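Local coordinates for protein glutathione peroxidase (Schistosoma mansoni, PDB 2V1M) that catalyses the reduction of hydrogen peroxide to water at the expense of two glutathione molecules, which are oxidised to glutathione disulfide, at residues I104-S109 and N128-N133. Sequence-based numbering, arbitrary orientation. Where two conformers were deposited one is given.
With SO4 (sulfate ion), chain B; SO4 (sulfate ion), chain C.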
loop_
_atom_site.group_PDB
_atom_site.type_symbol
_atom_site.label_atom_id
_atom_site.label_comp_id
_atom_site.label_asym_id
_atom_site.label_seq_id
_atom_site.Cartn_x
_atom_site.Cartn_y
_atom_site.Cartn_z
ATOM N N ILE A 104 -0.835 -8.437 -7.380
ATOM C CA ILE A 104 -1.512 -9.388 -6.520
ATOM C C ILE A 104 -3.015 -9.206 -6.648
ATOM O O ILE A 104 -3.526 -8.240 -7.256
ATOM C CB ILE A 104 -1.106 -9.200 -5.049
ATOM C CG1 ILE A 104 -1.455 -7.792 -4.550
ATOM C CG2 ILE A 104 0.390 -9.569 -4.854
ATOM C CD1 ILE A 104 -1.444 -7.650 -3.016
ATOM N N LYS A 105 -3.738 -10.121 -6.017
ATOM C CA LYS A 105 -5.180 -9.938 -5.739
ATOM C C LYS A 105 -5.317 -9.479 -4.280
ATOM O O LYS A 105 -4.525 -9.858 -3.393
ATOM C CB LYS A 105 -5.941 -11.233 -5.974
ATOM C CG LYS A 105 -6.003 -11.543 -7.481
ATOM C CD LYS A 105 -6.620 -12.922 -7.732
ATOM C CE LYS A 105 -6.780 -13.111 -9.235
ATOM N NZ LYS A 105 -7.567 -14.323 -9.541
ATOM N N VAL A 106 -6.345 -8.665 -4.061
ATOM C CA VAL A 106 -6.689 -8.152 -2.719
ATOM C C VAL A 106 -8.017 -8.695 -2.180
ATOM O O VAL A 106 -8.239 -8.629 -0.973
ATOM C CB VAL A 106 -6.667 -6.611 -2.664
ATOM C CG1 VAL A 106 -5.306 -6.073 -3.108
ATOM C CG2 VAL A 106 -7.804 -6.005 -3.507
ATOM N N ASN A 107 -8.863 -9.224 -3.077
ATOM C CA ASN A 107 -10.139 -9.828 -2.719
ATOM C C ASN A 107 -10.213 -11.270 -3.200
ATOM O O ASN A 107 -9.522 -11.662 -4.133
ATOM C CB ASN A 107 -11.324 -9.050 -3.298
ATOM C CG ASN A 107 -11.532 -7.702 -2.655
ATOM O OD1 ASN A 107 -11.273 -7.487 -1.463
ATOM N ND2 ASN A 107 -12.028 -6.779 -3.439
ATOM N N GLY A 108 -11.080 -12.035 -2.536
ATOM C CA GLY A 108 -11.297 -13.426 -2.875
ATOM C C GLY A 108 -10.296 -14.355 -2.253
ATOM O O GLY A 108 -9.399 -13.941 -1.530
ATOM N N SER A 109 -10.491 -15.652 -2.504
ATOM C CA SER A 109 -9.673 -16.645 -1.807
ATOM C C SER A 109 -8.234 -16.712 -2.295
ATOM O O SER A 109 -7.402 -17.302 -1.600
ATOM C CB SER A 109 -10.302 -18.032 -1.863
ATOM O OG SER A 109 -10.410 -18.423 -3.194
ATOM N N ASN A 128 -16.628 -5.580 3.804
ATOM C CA ASN A 128 -15.202 -5.663 4.062
ATOM C C ASN A 128 -14.276 -5.788 2.848
ATOM O O ASN A 128 -13.071 -5.532 2.973
ATOM C CB ASN A 128 -14.868 -6.766 5.069
ATOM C CG ASN A 128 -13.638 -6.413 5.892
ATOM O OD1 ASN A 128 -13.371 -5.223 6.113
ATOM N ND2 ASN A 128 -12.913 -7.394 6.373
ATOM N N ASN A 129 -14.732 -6.308 1.709
ATOM C CA ASN A 129 -13.847 -6.374 0.538
ATOM C C ASN A 129 -13.304 -4.982 0.225
ATOM O O ASN A 129 -13.950 -3.970 0.438
ATOM C CB ASN A 129 -14.613 -6.855 -0.716
ATOM C CG ASN A 129 -14.696 -8.372 -0.812
ATOM O OD1 ASN A 129 -14.388 -9.085 0.151
ATOM N ND2 ASN A 129 -15.076 -8.875 -1.987
ATOM N N ILE A 130 -12.124 -4.942 -0.370
ATOM C CA ILE A 130 -11.544 -3.718 -0.934
ATOM C C ILE A 130 -12.501 -3.243 -2.040
ATOM O O ILE A 130 -12.939 -4.047 -2.884
ATOM C CB ILE A 130 -10.131 -3.970 -1.493
ATOM C CG1 ILE A 130 -9.196 -4.597 -0.453
ATOM C CG2 ILE A 130 -9.555 -2.701 -2.112
ATOM C CD1 ILE A 130 -9.076 -3.797 0.845
ATOM N N LYS A 131 -12.816 -1.953 -2.034
ATOM C CA LYS A 131 -13.872 -1.480 -2.910
ATOM C C LYS A 131 -13.425 -0.998 -4.276
ATOM O O LYS A 131 -14.200 -1.079 -5.236
ATOM C CB LYS A 131 -14.658 -0.384 -2.238
ATOM C CG LYS A 131 -15.501 -0.897 -1.100
ATOM C CD LYS A 131 -16.086 0.280 -0.316
ATOM C CE LYS A 131 -17.071 -0.140 0.758
ATOM N NZ LYS A 131 -16.496 -1.103 1.722
ATOM N N TRP A 132 -12.196 -0.509 -4.394
ATOM C CA TRP A 132 -11.672 -0.080 -5.690
ATOM C C TRP A 132 -10.154 0.073 -5.549
ATOM O O TRP A 132 -9.578 -0.180 -4.476
ATOM C CB TRP A 132 -12.360 1.228 -6.196
ATOM C CG TRP A 132 -12.309 1.364 -7.685
ATOM C CD1 TRP A 132 -11.624 2.305 -8.409
ATOM C CD2 TRP A 132 -12.928 0.497 -8.648
ATOM N NE1 TRP A 132 -11.789 2.074 -9.764
ATOM C CE2 TRP A 132 -12.573 0.966 -9.935
ATOM C CE3 TRP A 132 -13.779 -0.634 -8.556
ATOM C CZ2 TRP A 132 -13.041 0.359 -11.118
ATOM C CZ3 TRP A 132 -14.248 -1.231 -9.741
ATOM C CH2 TRP A 132 -13.866 -0.725 -11.001
ATOM N N ASN A 133 -9.510 0.500 -6.632
ATOM C CA ASN A 133 -8.095 0.873 -6.556
ATOM C C ASN A 133 -7.887 1.990 -5.530
ATOM O O ASN A 133 -8.742 2.852 -5.326
ATOM C CB ASN A 133 -7.611 1.302 -7.933
ATOM C CG ASN A 133 -7.968 0.304 -9.004
ATOM O OD1 ASN A 133 -7.553 -0.864 -8.961
ATOM N ND2 ASN A 133 -8.781 0.751 -9.964
HETATM S S SO4 B . -13.538 1.055 2.587
HETATM O O1 SO4 B . -13.987 -0.376 2.528
HETATM O O2 SO4 B . -14.693 1.843 3.069
HETATM O O3 SO4 B . -12.415 1.116 3.545
HETATM O O4 SO4 B . -13.178 1.524 1.250
HETATM S S SO4 C . -18.762 -8.235 5.729
HETATM O O1 SO4 C . -20.118 -8.727 5.457
HETATM O O2 SO4 C . -18.897 -6.969 6.463
HETATM O O3 SO4 C . -18.095 -9.243 6.560
HETATM O O4 SO4 C . -18.013 -8.006 4.491
HETATM O O HOH W 1 -12.578 -11.123 -0.360
#
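The side-chain amide of Asn-107 reads both backbone polar groups of Ile-130, its C=O and N-H meeting the N-H and C=O of that one residue. Asn-107 OD1 accepts from Ile-130 N at 2.9 Å, on a lone pair in the carbonyl plane. Asn-107 ND2 donates to Ile-130 O, also at 2.9 Å and straighter (N-H...O 161°), with that oxygen nearly in the amide plane. Two bonds to one residue fix the flip and rotation of the amide. Turning CG beside the backbone N (chi1 -70°) brings the amide against the backbone of Ile-130. In one of its two conformers, the Asn-129 amide stacks on that of Asn-107, planes 17° apart, with Asn-129 CG 3.7 Å from Asn-107 CG; a water then bridges Gly-108 N and Asn-129 OD1, 2.8 Å from each. On the buried side Val-106 CG2 packs against Ile-130 CG1 at 3.6 Å, the side chains crossing at about a right angle.

Farther out, Lys-119 NZ donates to Asn-107 OD1 and Val-106 O, and Gln-74 OE1 accepts from the backbone N of Val-106 and Asn-107. Asn-133 ND2 hydrogen-bonds to OD2 of the cysteinesulfonic acid at position 43, the probable active-site residue. The contact thus ties the loops flanking helix 113-121 together, with Val-106 and Ile-130 resting on Asn-38 of the thioredoxin-fold strand 33-39.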